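Local coordinates for Endonuclease/exonuclease/phosphatase (Beutenbergia cavernae DSM 12333, PDB 4RUW), which belongs to the endonuclease/exonuclease/phosphatase family, pairing a DNase I-like domain with an Ig-like domain and carrying a bound zinc ion, at residues 55-60 against 308-313; 219-224 against 230-235; 238-243 against 263-268; 296-301 against 322-327. All coordinates share one frame; numbering follows the deposited sequence. Where two conformers were deposited one is given.

Contact 1 (55-60 against 308-313); sequences DLRVMT and AGHVSL
Arg57 and His310 reach for each other from strands 55-62 and 304-311, which are not neighbours: strand 324-330 runs between them in the sheet, and the two side chains meet over it. The Arg57 chain leaves the backbone with CG anti to N (chi1 176°). Its CB meets nothing of 308-313, while CG and CD lie across Val325 of the middle strand. A bend at chi3 (-84°) turns the guanidinium group toward His310. NE makes a salt bridge to Asp327 OD1, and NH1 bonds to the carbonyl O of Glu87. The tip crosses the imidazole at about a right angle: NH2 lies 3.9 Å from His310 CE1, and CE1 sits over one face of the guanidinium group, whereas NH2 lies at the edge of the ring, in its plane. The two planes are 67° apart, so this is not a stack. His310 NE2 bonds to Glu87 OE1. Further along, the extended selenomethionine Met59 ends in a looser touch, CE to Ser312 CB at 4.4 Å; Ser312 OG bonds to Glu87 OE2. Arg57 NH1 and His310 NE2 stand 4.5 Å apart. Asp327 holds Arg57 and Glu87 holds His310; the charge of the imidazole is not seen, and the two groups meet by van der Waals contact alone.

Contact 2 (219-224 against 230-235); sequences IVLDHV and SVLAGD
Val220, near the end of helix 207-222, lodges against Leu232 of strand 230-233. Its CG1 methyl touches both branches of the leucine, 3.7 Å from Leu232 CD1 and 3.9 Å from Leu232 CD2. Leu232 CG lies anti to the backbone N (chi1 167°), which carries the fork out from the strand to the underside of the helix, where it also meets His197 of the adjacent strand 192-200. This is the tight, fully buried part. Beside it the packing thins: Leu221 CD2 comes only to 4.4 Å from Leu232 CD2, and Leu221 also packs on Trp257 and Ile258 of helix 251-260. The outer side of the helix end is polar and exposed, occupied by Asp222 and His223. There the imidazole folds back on its own helix, His223 ND1 donating to Ile219 O at 2.8 Å and nearly straight (170°). The oxygen lies in the ring plane, but the donor stands 38° above the carbonyl plane. Strand 192-200, helix 207-222 and the parallel, neighbouring strand 230-233 form a beta-alpha-beta crossover, with the helix packed on the sheet through Val220 and Leu221.

Contact 3 (238-243 against 263-268); sequences IWTTDV and LADTWR
Thr240 meets 263-268 at Arg268 and Asp265 through van der Waals contacts. Its CB, which approaches the guanidinium group obliquely, and its CG2 each lie 3.6 Å from Arg268 NH1, and CG2 also stands 4.0 Å from Asp265 OD2. The threonine methyl therefore touches both a basic and an acidic tip. Arg268 gets there by staying extended from CG to NE, with CG anti to the backbone N (chi1 -170°). Within segment 238-243 there is another apolar touch: the Val243 CG2 methyl sits 3.6 Å above the centre of the Trp239 indole. The irregular segment 238-243 follows strand 230-233 of the DNase I-like domain, whereas 263-268 forms the edge strand 264-265 of the same sheet and the start of helix 266-270. Both lean on the Ig-like domain through polar bonds: one asparagine side chain ties the two segments, Asn368 OD1 bonding to Arg268 NH2 and Asn368 ND2 to Thr240 O, and Gln371 NE2 bonds to Thr241 OG1. Asp265 OD2 forms a salt bridge to Arg294, a second basic group close to the buried Thr240, while a backbone bond ties Arg268 to Cys404, which is in a disulfide with Cys366.

Contact 4 (296-301 against 322-327); sequences DYVFAT and LGVVMD
Val298 packs on Met326 and Val324 where the two sheets of the DNase I-like beta sandwich face each other. The strands 296-300 and 324-327 belong to different sheets; their axes approach to 7.9 Å and run nearly parallel, 20° apart, so side chains rather than backbone bonds join them. In the first shell, Val298 CB lies 3.8 Å from Met326 CG, and Val298 CG2 is 3.9 Å from the same CG. The selenomethionine bends at chi2 (-57°) and chi3, turning SE and CE off the valine, so that CG is the atom that does the touching; the two side chains slide past each other in opposite directions. Val324 makes a looser fit, its CG1 4.5 Å from Val298 CG2. Its other methyl, CG2, rests against the backbone of the facing strand, 3.9 Å from Asp296 O, and close to the CB of that aspartate. A second shell closes round these groups. Thr60 of strand 55-62 touches both Val298 and Val324, while Thr266 and Trp267 pack on Met326. Tyr297 and Phe299 turn to the outer face of their sheet and meet Gln255 of helix 251-260. At the polar end, Asp296 OD1 bonds to Thr278 OG1 and His321 ND1, which fix the carboxylate, and a water bridges the other oxygen to the loop before strand 324-330, donating to Leu322 O at 2.8 Å and, weakly, to Asp296 OD2 at 2.9 Å.

Overall arrangement
Contacts 2, 3 and 4 are buried; contact 4 is a mostly apolar join between the two sheets of the sandwich, whereas contact 1 stays within one of those sheets, towards its edge, is partly buried and brings polar groups together. Contacts 1 and 4 share strand 324-330; Ala308 O and Asp327 N, probably hydrogen-bonded, also join them. Contacts 2, 3 and 4 all reach the other sheet, where strands 230-233, 296-300 and 264-265 lie side by side. Contact 2 is aliphatic, covering that sheet with a helix, whereas contact 3 brings a threonine against charged side chains, beside the Ig-like domain. Leu263 touches Leu221 and Leu232, and Thr266 OG1 bonds to Val298 O, tying contact 3 to contacts 2 and 4.

Contact 1 (55-60 against 308-313)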
loop_
_atom_site.group_PDB
_atom_site.type_symbol
_atom_site.label_atom_id
_atom_site.label_comp_id
_atom_site.label_asym_id
_atom_site.label_seq_id
_atom_site.Cartn_x
_atom_site.Cartn_y
_atom_site.Cartn_z
ATOM N N ASP A 55 -14.966 -3.902 11.948
ATOM C CA ASP A 55 -13.563 -3.498 12.004
ATOM C C ASP A 55 -12.598 -4.552 11.507
ATOM O O ASP A 55 -12.812 -5.751 11.689
ATOM C CB ASP A 55 -13.179 -3.129 13.444
ATOM C CG ASP A 55 -13.837 -1.850 13.918
ATOM O OD1 ASP A 55 -14.225 -1.027 13.066
ATOM O OD2 ASP A 55 -13.958 -1.664 15.146
ATOM N N LEU A 56 -11.521 -4.085 10.889
ATOM C CA LEU A 56 -10.447 -4.961 10.437
ATOM C C LEU A 56 -9.115 -4.255 10.629
ATOM O O LEU A 56 -8.923 -3.167 10.097
ATOM C CB LEU A 56 -10.618 -5.285 8.958
ATOM C CG LEU A 56 -9.614 -6.272 8.370
ATOM C CD1 LEU A 56 -9.843 -7.667 8.936
ATOM C CD2 LEU A 56 -9.707 -6.275 6.848
ATOM N N ARG A 57 -8.207 -4.858 11.388
ATOM C CA ARG A 57 -6.871 -4.310 11.539
ATOM C C ARG A 57 -5.914 -5.095 10.649
ATOM O O ARG A 57 -5.782 -6.319 10.780
ATOM C CB ARG A 57 -6.416 -4.333 12.999
ATOM C CG ARG A 57 -4.985 -3.845 13.185
ATOM C CD ARG A 57 -4.609 -3.676 14.650
ATOM N NE ARG A 57 -5.044 -2.370 15.132
ATOM C CZ ARG A 57 -4.542 -1.742 16.192
ATOM N NH1 ARG A 57 -3.586 -2.304 16.922
ATOM N NH2 ARG A 57 -5.003 -0.544 16.523
ATOM N N VAL A 58 -5.271 -4.382 9.737
ATOM C CA VAL A 58 -4.364 -4.969 8.764
ATOM C C VAL A 58 -2.990 -4.380 8.982
ATOM O O VAL A 58 -2.830 -3.154 9.031
ATOM C CB VAL A 58 -4.810 -4.644 7.321
ATOM C CG1 VAL A 58 -3.799 -5.182 6.304
ATOM C CG2 VAL A 58 -6.189 -5.206 7.069
HETATM N N MSE A 59 -2.002 -5.255 9.102
HETATM C CA MSE A 59 -0.631 -4.830 9.289
HETATM C C MSE A 59 0.223 -5.313 8.131
HETATM O O MSE A 59 -0.002 -6.403 7.601
HETATM C CB MSE A 59 -0.118 -5.414 10.599
HETATM C CG MSE A 59 1.346 -5.110 10.923
HETATM SE SE MSE A 59 1.896 -5.757 12.663
HETATM C CE MSE A 59 3.627 -4.859 12.739
ATOM N N THR A 60 1.191 -4.497 7.726
ATOM C CA THR A 60 2.215 -4.956 6.795
ATOM C C THR A 60 3.597 -4.634 7.349
ATOM O O THR A 60 3.791 -3.584 7.971
ATOM C CB THR A 60 2.033 -4.367 5.362
ATOM O OG1 THR A 60 2.925 -5.022 4.451
ATOM C CG2 THR A 60 2.293 -2.874 5.327
ATOM N N ALA A 308 -8.148 4.670 11.331
ATOM C CA ALA A 308 -6.932 5.157 11.973
ATOM C C ALA A 308 -5.767 4.320 11.485
ATOM O O ALA A 308 -5.959 3.262 10.884
ATOM C CB ALA A 308 -7.051 5.048 13.490
ATOM N N GLY A 309 -4.555 4.777 11.748
ATOM C CA GLY A 309 -3.401 3.947 11.479
ATOM C C GLY A 309 -2.182 4.488 12.178
ATOM O O GLY A 309 -2.142 5.672 12.530
ATOM N N HIS A 310 -1.183 3.639 12.381
ATOM C CA HIS A 310 0.067 4.085 12.984
ATOM C C HIS A 310 1.211 3.223 12.492
ATOM O O HIS A 310 1.000 2.081 12.080
ATOM C CB HIS A 310 -0.006 4.050 14.520
ATOM C CG HIS A 310 -0.307 2.694 15.087
ATOM N ND1 HIS A 310 -1.591 2.218 15.219
ATOM C CD2 HIS A 310 0.511 1.726 15.565
ATOM C CE1 HIS A 310 -1.557 1.010 15.765
ATOM N NE2 HIS A 310 -0.293 0.686 15.975
ATOM N N VAL A 311 2.422 3.764 12.537
ATOM C CA VAL A 311 3.595 2.931 12.365
ATOM C C VAL A 311 3.908 2.289 13.712
ATOM O O VAL A 311 3.674 2.875 14.772
ATOM C CB VAL A 311 4.824 3.698 11.804
ATOM C CG1 VAL A 311 4.590 4.071 10.338
ATOM C CG2 VAL A 311 5.166 4.915 12.657
ATOM N N SER A 312 4.406 1.065 13.683
ATOM C CA SER A 312 4.668 0.372 14.932
ATOM C C SER A 312 5.967 0.840 15.554
ATOM O O SER A 312 7.034 0.750 14.937
ATOM C CB SER A 312 4.714 -1.133 14.725
ATOM O OG SER A 312 4.825 -1.781 15.975
ATOM N N LEU A 313 5.869 1.334 16.786
ATOM C CA LEU A 313 7.031 1.777 17.544
ATOM C C LEU A 313 7.178 0.969 18.840
ATOM O O LEU A 313 7.883 1.378 19.762
ATOM C CB LEU A 313 6.955 3.279 17.833
ATOM C CG LEU A 313 6.862 4.179 16.595
ATOM C CD1 LEU A 313 6.684 5.632 17.005
ATOM C CD2 LEU A 313 8.089 4.037 15.715
#

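Contact 2 (219-224 against 230-235)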
loop_
_atom_site.group_PDB
_atom_site.type_symbol
_atom_site.label_atom_id
_atom_site.label_comp_id
_atom_site.label_asym_id
_atom_site.label_seq_id
_atom_site.Cartn_x
_atom_site.Cartn_y
_atom_site.Cartn_z
ATOM N N ILE A 219 0.937 -5.882 -13.363
ATOM C CA ILE A 219 0.455 -7.242 -13.140
ATOM C C ILE A 219 -0.277 -7.327 -11.797
ATOM O O ILE A 219 -1.365 -7.895 -11.704
ATOM C CB ILE A 219 1.602 -8.249 -13.206
ATOM C CG1 ILE A 219 2.123 -8.327 -14.638
ATOM C CG2 ILE A 219 1.148 -9.626 -12.739
ATOM C CD1 ILE A 219 3.485 -8.932 -14.759
ATOM N N VAL A 220 0.300 -6.731 -10.762
ATOM C CA VAL A 220 -0.348 -6.724 -9.456
ATOM C C VAL A 220 -1.743 -6.100 -9.547
ATOM O O VAL A 220 -2.736 -6.681 -9.091
ATOM C CB VAL A 220 0.504 -5.969 -8.431
ATOM C CG1 VAL A 220 -0.275 -5.712 -7.157
ATOM C CG2 VAL A 220 1.775 -6.750 -8.145
ATOM N N LEU A 221 -1.834 -4.929 -10.166
ATOM C CA LEU A 221 -3.111 -4.227 -10.230
ATOM C C LEU A 221 -4.152 -4.995 -11.030
ATOM O O LEU A 221 -5.336 -4.975 -10.710
ATOM C CB LEU A 221 -2.927 -2.819 -10.789
ATOM C CG LEU A 221 -2.146 -1.856 -9.892
ATOM C CD1 LEU A 221 -1.929 -0.528 -10.608
ATOM C CD2 LEU A 221 -2.869 -1.645 -8.569
ATOM N N ASP A 222 -3.705 -5.685 -12.070
ATOM C CA ASP A 222 -4.634 -6.445 -12.891
ATOM C C ASP A 222 -5.194 -7.657 -12.139
ATOM O O ASP A 222 -6.167 -8.257 -12.569
ATOM C CB ASP A 222 -3.986 -6.824 -14.226
ATOM C CG ASP A 222 -3.801 -5.613 -15.150
ATOM O OD1 ASP A 222 -4.329 -4.526 -14.838
ATOM O OD2 ASP A 222 -3.142 -5.744 -16.203
ATOM N N HIS A 223 -4.580 -7.993 -11.005
ATOM C CA HIS A 223 -5.060 -9.073 -10.141
ATOM C C HIS A 223 -5.938 -8.599 -8.982
ATOM O O HIS A 223 -6.438 -9.418 -8.212
ATOM C CB HIS A 223 -3.892 -9.906 -9.606
ATOM C CG HIS A 223 -3.331 -10.849 -10.614
ATOM N ND1 HIS A 223 -2.463 -10.448 -11.609
ATOM C CD2 HIS A 223 -3.526 -12.175 -10.798
ATOM C CE1 HIS A 223 -2.155 -11.486 -12.364
ATOM N NE2 HIS A 223 -2.784 -12.546 -11.894
ATOM N N VAL A 224 -6.134 -7.290 -8.856
ATOM C CA VAL A 224 -7.016 -6.755 -7.822
ATOM C C VAL A 224 -8.403 -6.495 -8.393
ATOM O O VAL A 224 -8.547 -5.851 -9.429
ATOM C CB VAL A 224 -6.487 -5.436 -7.236
ATOM C CG1 VAL A 224 -7.419 -4.946 -6.150
ATOM C CG2 VAL A 224 -5.109 -5.626 -6.675
ATOM N N SER A 230 -11.125 -5.940 -0.722
ATOM C CA SER A 230 -9.758 -6.403 -0.891
ATOM C C SER A 230 -8.781 -5.394 -0.314
ATOM O O SER A 230 -9.067 -4.194 -0.253
ATOM C CB SER A 230 -9.415 -6.601 -2.370
ATOM O OG SER A 230 -10.406 -7.320 -3.077
ATOM N N VAL A 231 -7.618 -5.893 0.082
ATOM C CA VAL A 231 -6.500 -5.038 0.442
ATOM C C VAL A 231 -5.269 -5.467 -0.342
ATOM O O VAL A 231 -5.128 -6.637 -0.700
ATOM C CB VAL A 231 -6.207 -5.037 1.964
ATOM C CG1 VAL A 231 -7.385 -4.464 2.727
ATOM C CG2 VAL A 231 -5.862 -6.426 2.468
ATOM N N LEU A 232 -4.402 -4.501 -0.628
ATOM C CA LEU A 232 -3.118 -4.738 -1.277
ATOM C C LEU A 232 -2.077 -4.143 -0.356
ATOM O O LEU A 232 -2.132 -2.958 -0.037
ATOM C CB LEU A 232 -3.072 -4.070 -2.652
ATOM C CG LEU A 232 -1.692 -3.968 -3.306
ATOM C CD1 LEU A 232 -1.081 -5.344 -3.552
ATOM C CD2 LEU A 232 -1.767 -3.168 -4.598
ATOM N N ALA A 233 -1.136 -4.965 0.082
ATOM C CA ALA A 233 -0.187 -4.510 1.072
ATOM C C ALA A 233 1.204 -5.017 0.781
ATOM O O ALA A 233 1.393 -6.108 0.254
ATOM C CB ALA A 233 -0.620 -4.935 2.471
ATOM N N GLY A 234 2.183 -4.212 1.171
ATOM C CA GLY A 234 3.567 -4.626 1.159
ATOM C C GLY A 234 4.519 -3.499 0.865
ATOM O O GLY A 234 4.143 -2.323 0.799
ATOM N N ASP A 235 5.773 -3.881 0.691
ATOM C CA ASP A 235 6.849 -2.961 0.385
ATOM C C ASP A 235 6.859 -2.747 -1.126
ATOM O O ASP A 235 7.426 -3.538 -1.882
ATOM C CB ASP A 235 8.157 -3.586 0.870
ATOM C CG ASP A 235 9.370 -2.705 0.641
ATOM O OD1 ASP A 235 9.255 -1.632 0.006
ATOM O OD2 ASP A 235 10.468 -3.114 1.102
#

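Contact 3 (238-243 against 263-268)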
loop_
_atom_site.group_PDB
_atom_site.type_symbol
_atom_site.label_atom_id
_atom_site.label_comp_id
_atom_site.label_asym_id
_atom_site.label_seq_id
_atom_site.Cartn_x
_atom_site.Cartn_y
_atom_site.Cartn_z
ATOM N N ILE A 238 8.303 2.242 -3.727
ATOM C CA ILE A 238 8.107 3.499 -4.433
ATOM C C ILE A 238 7.596 4.542 -3.460
ATOM O O ILE A 238 6.805 4.225 -2.571
ATOM C CB ILE A 238 7.114 3.351 -5.631
ATOM C CG1 ILE A 238 5.722 2.901 -5.161
ATOM C CG2 ILE A 238 7.688 2.410 -6.671
ATOM C CD1 ILE A 238 4.682 2.884 -6.282
ATOM N N TRP A 239 8.061 5.777 -3.614
ATOM C CA TRP A 239 7.407 6.904 -2.969
ATOM C C TRP A 239 6.093 7.180 -3.698
ATOM O O TRP A 239 5.820 6.605 -4.754
ATOM C CB TRP A 239 8.238 8.165 -3.093
ATOM C CG TRP A 239 9.598 8.179 -2.478
ATOM C CD1 TRP A 239 10.276 7.154 -1.873
ATOM C CD2 TRP A 239 10.440 9.328 -2.402
ATOM N NE1 TRP A 239 11.509 7.611 -1.431
ATOM C CE2 TRP A 239 11.625 8.942 -1.748
ATOM C CE3 TRP A 239 10.304 10.651 -2.840
ATOM C CZ2 TRP A 239 12.672 9.833 -1.518
ATOM C CZ3 TRP A 239 11.332 11.531 -2.615
ATOM C CH2 TRP A 239 12.507 11.121 -1.963
ATOM N N THR A 240 5.294 8.099 -3.169
ATOM C CA THR A 240 4.097 8.517 -3.885
ATOM C C THR A 240 4.396 9.520 -4.999
ATOM O O THR A 240 3.581 9.677 -5.914
ATOM C CB THR A 240 3.032 9.111 -2.956
ATOM O OG1 THR A 240 3.597 10.220 -2.256
ATOM C CG2 THR A 240 2.538 8.072 -1.963
ATOM N N THR A 241 5.550 10.185 -4.933
ATOM C CA THR A 241 5.911 11.186 -5.933
ATOM C C THR A 241 7.320 10.921 -6.457
ATOM O O THR A 241 8.133 10.265 -5.795
ATOM C CB THR A 241 5.857 12.623 -5.375
ATOM O OG1 THR A 241 6.702 12.729 -4.221
ATOM C CG2 THR A 241 4.433 13.024 -5.030
ATOM N N ASP A 242 7.609 11.439 -7.643
ATOM C CA ASP A 242 8.899 11.214 -8.280
ATOM C C ASP A 242 10.048 11.631 -7.364
ATOM O O ASP A 242 10.022 12.708 -6.765
ATOM C CB ASP A 242 8.993 12.010 -9.579
ATOM C CG ASP A 242 8.011 11.541 -10.640
ATOM O OD1 ASP A 242 7.448 10.425 -10.529
ATOM O OD2 ASP A 242 7.811 12.299 -11.614
ATOM N N VAL A 243 11.068 10.784 -7.271
ATOM C CA VAL A 243 12.246 11.108 -6.480
ATOM C C VAL A 243 13.037 12.173 -7.231
ATOM O O VAL A 243 13.473 11.937 -8.349
ATOM C CB VAL A 243 13.114 9.853 -6.260
ATOM C CG1 VAL A 243 14.394 10.201 -5.522
ATOM C CG2 VAL A 243 12.335 8.793 -5.498
ATOM N N LEU A 263 -8.195 1.964 -5.793
ATOM C CA LEU A 263 -7.536 1.646 -4.535
ATOM C C LEU A 263 -7.170 2.927 -3.807
ATOM O O LEU A 263 -6.667 3.860 -4.422
ATOM C CB LEU A 263 -6.283 0.802 -4.788
ATOM C CG LEU A 263 -6.563 -0.634 -5.229
ATOM C CD1 LEU A 263 -5.319 -1.315 -5.742
ATOM C CD2 LEU A 263 -7.115 -1.420 -4.042
ATOM N N ALA A 264 -7.412 2.958 -2.498
ATOM C CA ALA A 264 -7.097 4.114 -1.664
ATOM C C ALA A 264 -5.888 3.793 -0.799
ATOM O O ALA A 264 -5.814 2.715 -0.202
ATOM C CB ALA A 264 -8.287 4.467 -0.788
ATOM N N ASP A 265 -4.945 4.731 -0.743
ATOM C CA ASP A 265 -3.772 4.642 0.108
ATOM C C ASP A 265 -4.262 4.932 1.521
ATOM O O ASP A 265 -4.547 6.083 1.862
ATOM C CB ASP A 265 -2.776 5.697 -0.380
ATOM C CG ASP A 265 -1.487 5.755 0.431
ATOM O OD1 ASP A 265 -1.409 5.224 1.566
ATOM O OD2 ASP A 265 -0.542 6.388 -0.088
ATOM N N THR A 266 -4.400 3.889 2.333
ATOM C CA THR A 266 -5.138 4.051 3.577
ATOM C C THR A 266 -4.450 5.007 4.553
ATOM O O THR A 266 -5.115 5.833 5.167
ATOM C CB THR A 266 -5.478 2.706 4.255
ATOM O OG1 THR A 266 -4.279 2.016 4.620
ATOM C CG2 THR A 266 -6.335 1.832 3.317
ATOM N N TRP A 267 -3.123 4.923 4.656
ATOM C CA TRP A 267 -2.395 5.828 5.534
ATOM C C TRP A 267 -2.738 7.281 5.230
ATOM O O TRP A 267 -3.019 8.080 6.125
ATOM C CB TRP A 267 -0.887 5.626 5.375
ATOM C CG TRP A 267 -0.107 6.540 6.286
ATOM C CD1 TRP A 267 0.310 7.823 6.020
ATOM C CD2 TRP A 267 0.316 6.249 7.627
ATOM N NE1 TRP A 267 0.975 8.334 7.114
ATOM C CE2 TRP A 267 0.990 7.393 8.108
ATOM C CE3 TRP A 267 0.201 5.128 8.453
ATOM C CZ2 TRP A 267 1.529 7.446 9.392
ATOM C CZ3 TRP A 267 0.754 5.182 9.719
ATOM C CH2 TRP A 267 1.409 6.328 10.175
ATOM N N ARG A 268 -2.712 7.619 3.945
ATOM C CA ARG A 268 -2.871 8.986 3.499
ATOM C C ARG A 268 -4.294 9.519 3.698
ATOM O O ARG A 268 -4.509 10.726 3.671
ATOM C CB ARG A 268 -2.463 9.015 2.032
ATOM C CG ARG A 268 -2.307 10.346 1.396
ATOM C CD ARG A 268 -1.817 10.126 -0.027
ATOM N NE ARG A 268 -1.397 11.381 -0.602
ATOM C CZ ARG A 268 -0.635 11.486 -1.680
ATOM N NH1 ARG A 268 -0.224 10.393 -2.330
ATOM N NH2 ARG A 268 -0.310 12.692 -2.116
#

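Contact 4 (296-301 against 322-327)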
loop_
_atom_site.group_PDB
_atom_site.type_symbol
_atom_site.label_atom_id
_atom_site.label_comp_id
_atom_site.label_asym_id
_atom_site.label_seq_id
_atom_site.Cartn_x
_atom_site.Cartn_y
_atom_site.Cartn_z
ATOM N N ASP A 296 6.127 1.370 2.282
ATOM C CA ASP A 296 5.310 0.225 2.671
ATOM C C ASP A 296 3.887 0.750 2.796
ATOM O O ASP A 296 3.669 1.766 3.446
ATOM C CB ASP A 296 5.764 -0.312 4.022
ATOM C CG ASP A 296 7.178 -0.882 3.995
ATOM O OD1 ASP A 296 8.160 -0.120 4.156
ATOM O OD2 ASP A 296 7.315 -2.117 3.854
ATOM N N TYR A 297 2.936 0.071 2.152
ATOM C CA TYR A 297 1.590 0.596 2.007
ATOM C C TYR A 297 0.528 -0.438 2.352
ATOM O O TYR A 297 0.741 -1.649 2.206
ATOM C CB TYR A 297 1.337 0.992 0.549
ATOM C CG TYR A 297 2.180 2.112 -0.006
ATOM C CD1 TYR A 297 1.708 3.417 -0.028
ATOM C CD2 TYR A 297 3.426 1.859 -0.557
ATOM C CE1 TYR A 297 2.455 4.440 -0.564
ATOM C CE2 TYR A 297 4.182 2.877 -1.102
ATOM C CZ TYR A 297 3.693 4.169 -1.098
ATOM O OH TYR A 297 4.416 5.198 -1.650
ATOM N N VAL A 298 -0.644 0.060 2.740
ATOM C CA VAL A 298 -1.873 -0.720 2.730
ATOM C C VAL A 298 -2.878 0.034 1.874
ATOM O O VAL A 298 -3.285 1.144 2.229
ATOM C CB VAL A 298 -2.432 -0.948 4.158
ATOM C CG1 VAL A 298 -3.747 -1.713 4.082
ATOM C CG2 VAL A 298 -1.410 -1.679 5.009
ATOM N N PHE A 299 -3.245 -0.554 0.741
ATOM C CA PHE A 299 -4.280 -0.013 -0.131
ATOM C C PHE A 299 -5.564 -0.804 0.074
ATOM O O PHE A 299 -5.517 -2.018 0.293
ATOM C CB PHE A 299 -3.853 -0.106 -1.600
ATOM C CG PHE A 299 -2.840 0.929 -2.005
ATOM C CD1 PHE A 299 -3.256 2.184 -2.435
ATOM C CD2 PHE A 299 -1.479 0.657 -1.966
ATOM C CE1 PHE A 299 -2.345 3.154 -2.810
ATOM C CE2 PHE A 299 -0.557 1.633 -2.343
ATOM C CZ PHE A 299 -0.996 2.881 -2.755
ATOM N N ALA A 300 -6.705 -0.124 0.006
ATOM C CA ALA A 300 -7.994 -0.788 0.215
ATOM C C ALA A 300 -8.968 -0.419 -0.901
ATOM O O ALA A 300 -8.892 0.671 -1.468
ATOM C CB ALA A 300 -8.582 -0.437 1.578
ATOM N N THR A 301 -9.885 -1.333 -1.197
ATOM C CA THR A 301 -10.919 -1.101 -2.191
ATOM C C THR A 301 -12.042 -0.223 -1.625
ATOM O O THR A 301 -12.078 0.034 -0.416
ATOM C CB THR A 301 -11.468 -2.447 -2.694
ATOM O OG1 THR A 301 -12.023 -3.169 -1.594
ATOM C CG2 THR A 301 -10.354 -3.269 -3.357
ATOM N N LEU A 322 9.672 -0.097 9.408
ATOM C CA LEU A 322 8.629 -0.053 10.418
ATOM C C LEU A 322 7.382 -0.769 9.922
ATOM O O LEU A 322 7.025 -0.678 8.748
ATOM C CB LEU A 322 8.252 1.392 10.743
ATOM C CG LEU A 322 9.364 2.280 11.298
ATOM C CD1 LEU A 322 8.830 3.691 11.505
ATOM C CD2 LEU A 322 9.952 1.719 12.599
ATOM N N GLY A 323 6.704 -1.460 10.829
ATOM C CA GLY A 323 5.402 -2.017 10.516
ATOM C C GLY A 323 4.366 -0.914 10.361
ATOM O O GLY A 323 4.431 0.114 11.038
ATOM N N VAL A 324 3.418 -1.116 9.455
ATOM C CA VAL A 324 2.313 -0.182 9.247
ATOM C C VAL A 324 1.044 -0.896 9.696
ATOM O O VAL A 324 0.753 -2.005 9.230
ATOM C CB VAL A 324 2.190 0.233 7.759
ATOM C CG1 VAL A 324 0.986 1.140 7.553
ATOM C CG2 VAL A 324 3.472 0.899 7.276
ATOM N N VAL A 325 0.310 -0.279 10.615
ATOM C CA VAL A 325 -0.844 -0.905 11.246
ATOM C C VAL A 325 -2.080 -0.062 11.008
ATOM O O VAL A 325 -2.179 1.050 11.522
ATOM C CB VAL A 325 -0.617 -1.076 12.767
ATOM C CG1 VAL A 325 -1.775 -1.847 13.397
ATOM C CG2 VAL A 325 0.724 -1.761 13.041
HETATM N N MSE A 326 -3.006 -0.574 10.206
HETATM C CA MSE A 326 -4.174 0.201 9.793
HETATM C C MSE A 326 -5.453 -0.377 10.353
HETATM O O MSE A 326 -5.658 -1.595 10.337
HETATM C CB MSE A 326 -4.300 0.190 8.271
HETATM C CG MSE A 326 -3.076 0.727 7.524
HETATM SE SE MSE A 326 -2.570 2.538 8.017
HETATM C CE MSE A 326 -4.299 3.405 7.806
ATOM N N ASP A 327 -6.328 0.509 10.817
ATOM C CA ASP A 327 -7.658 0.127 11.280
ATOM C C ASP A 327 -8.658 0.552 10.214
ATOM O O ASP A 327 -8.810 1.748 9.928
ATOM C CB ASP A 327 -7.969 0.790 12.620
ATOM C CG ASP A 327 -7.175 0.180 13.765
ATOM O OD1 ASP A 327 -7.117 -1.060 13.863
ATOM O OD2 ASP A 327 -6.594 0.937 14.567
HETATM O O HOH W 1 7.471 -2.529 6.692
#